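Long-range contact in INRS (Synechocystis sp., PDB 5FMN), which responds to nickel and probably represses transcription by binding DNA, as a member of the CsoR-like family of metal-sensing regulators: residues H19-E24 with L75-N80. Sequence-based numbering, arbitrary orientation. Where two conformers were deposited one is given.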
# COMPACT_ATOMS: atom_id res chain seq x y z
N HIS B 19 -5.83 -4.68 26.26
CA HIS B 19 -7.30 -4.80 26.05
C HIS B 19 -7.88 -6.19 26.45
O HIS B 19 -7.17 -7.20 26.56
CB HIS B 19 -7.66 -4.47 24.59
N VAL B 20 -9.15 -6.17 26.80
CA VAL B 20 -10.07 -7.26 26.52
C VAL B 20 -11.02 -6.70 25.44
O VAL B 20 -11.56 -5.61 25.61
CB VAL B 20 -10.85 -7.67 27.79
CG1 VAL B 20 -12.21 -8.30 27.47
CG2 VAL B 20 -9.99 -8.58 28.67
N HIS B 21 -11.19 -7.43 24.33
CA HIS B 21 -11.85 -6.87 23.14
C HIS B 21 -13.25 -6.37 23.48
O HIS B 21 -13.99 -7.09 24.16
CB HIS B 21 -11.94 -7.90 21.99
CG HIS B 21 -12.74 -7.42 20.80
ND1 HIS B 21 -12.19 -6.66 19.79
CD2 HIS B 21 -14.05 -7.58 20.49
CE1 HIS B 21 -13.13 -6.36 18.91
NE2 HIS B 21 -14.27 -6.90 19.31
N SER B 22 -13.57 -5.14 23.05
CA SER B 22 -14.95 -4.62 23.05
C SER B 22 -15.38 -4.15 21.65
O SER B 22 -14.71 -3.35 21.00
CB SER B 22 -15.17 -3.49 24.10
OG SER B 22 -13.98 -2.79 24.41
N GLN B 23 -16.50 -4.71 21.19
CA GLN B 23 -17.22 -4.21 20.02
C GLN B 23 -17.28 -2.71 20.11
O GLN B 23 -17.66 -2.17 21.16
CB GLN B 23 -18.64 -4.78 20.00
CG GLN B 23 -19.48 -4.39 18.79
CD GLN B 23 -20.96 -4.66 18.99
OE1 GLN B 23 -21.66 -3.94 19.72
NE2 GLN B 23 -21.45 -5.72 18.36
N GLU B 24 -16.79 -2.04 19.06
CA GLU B 24 -17.10 -0.63 18.80
C GLU B 24 -18.58 -0.42 18.54
O GLU B 24 -19.14 -1.04 17.65
CB GLU B 24 -16.33 -0.12 17.57
CG GLU B 24 -14.93 0.36 17.89
CD GLU B 24 -14.89 1.83 18.23
OE1 GLU B 24 -15.04 2.66 17.31
OE2 GLU B 24 -14.69 2.16 19.41
N LEU B 75 -13.16 -4.63 10.73
CA LEU B 75 -12.55 -5.92 10.58
C LEU B 75 -12.30 -6.67 11.89
O LEU B 75 -12.53 -7.88 11.97
CB LEU B 75 -11.24 -5.78 9.81
CG LEU B 75 -10.48 -7.08 9.51
CD1 LEU B 75 -11.26 -7.89 8.49
CD2 LEU B 75 -9.08 -6.77 9.01
N ASP B 76 -11.78 -5.99 12.90
CA ASP B 76 -11.58 -6.60 14.22
C ASP B 76 -12.88 -7.17 14.79
O ASP B 76 -12.88 -8.31 15.25
CB ASP B 76 -11.01 -5.59 15.20
CG ASP B 76 -9.52 -5.35 14.98
OD1 ASP B 76 -8.92 -6.16 14.21
OD2 ASP B 76 -8.99 -4.38 15.61
N ASP B 77 -13.98 -6.42 14.69
CA ASP B 77 -15.28 -6.89 15.18
C ASP B 77 -15.78 -8.09 14.39
O ASP B 77 -16.27 -9.03 14.97
CB ASP B 77 -16.34 -5.77 15.18
CG ASP B 77 -16.06 -4.69 16.25
OD1 ASP B 77 -15.37 -4.99 17.25
OD2 ASP B 77 -16.53 -3.54 16.11
N HIS B 78 -15.64 -8.05 13.07
CA HIS B 78 -15.95 -9.20 12.22
C HIS B 78 -15.16 -10.47 12.62
O HIS B 78 -15.74 -11.53 12.84
CB HIS B 78 -15.68 -8.84 10.77
CG HIS B 78 -16.13 -9.89 9.79
ND1 HIS B 78 -17.45 -10.06 9.43
CD2 HIS B 78 -15.43 -10.83 9.12
CE1 HIS B 78 -17.54 -11.08 8.60
NE2 HIS B 78 -16.34 -11.59 8.42
N MET B 79 -13.84 -10.32 12.75
CA MET B 79 -12.93 -11.40 13.17
C MET B 79 -13.38 -12.00 14.48
O MET B 79 -13.38 -13.23 14.63
CB MET B 79 -11.49 -10.89 13.38
CG MET B 79 -10.47 -11.25 12.31
SD MET B 79 -8.74 -10.96 12.79
CE MET B 79 -8.84 -9.32 13.54
N ASN B 80 -13.68 -11.12 15.44
CA ASN B 80 -14.23 -11.52 16.72
C ASN B 80 -15.49 -12.38 16.60
O ASN B 80 -15.56 -13.44 17.22
CB ASN B 80 -14.49 -10.31 17.62
CG ASN B 80 -15.01 -10.72 18.99
OD1 ASN B 80 -14.65 -11.76 19.53
ND2 ASN B 80 -15.93 -9.93 19.52
O HOH W 1 -17.04 -7.34 18.12
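In the all-helical CsoR-like fold of this nickel-responsive regulator, the loop ahead of helix 26-48 lies against the middle helix, 53-89, where H21 meets D77 and N80, and E24 meets D77. H21 is the main contact from the loop. Its CG stands anti to the backbone N (chi1 174°), which carries the imidazole across to the helix. H21 NE2 comes within 3.0 Å of D77 OD1, which lies at the ring edge near its plane. The carboxylate itself is turned steeply, 78° from the ring. N80 CB lies over the H21 ring in an off-centre CH-pi contact, 4.2 Å from the centroid. A water in the ring plane is hydrogen-bonded to H21 NE2 (water O to NE2, 3.0 Å) and accepts a bond from N80 ND2. The other ring nitrogen, ND1, is hydrogen-bonded to K100 of the second subunit, and L96 of that subunit packs on both H21 and N80. The ring therefore links the loop, helix 53-89 and a neighbouring chain. With an alanine here, K100 of the second subunit is likely to lose its ring partner, and a gap would probably open beside N80. Further along, in one of two conformers, the E24 carboxylate turns away to a salt bridge with R32. E24 N gives a weak, bent hydrogen bond to D77 OD2, 3.3 Å long, with an angle of 133° at the hydrogen.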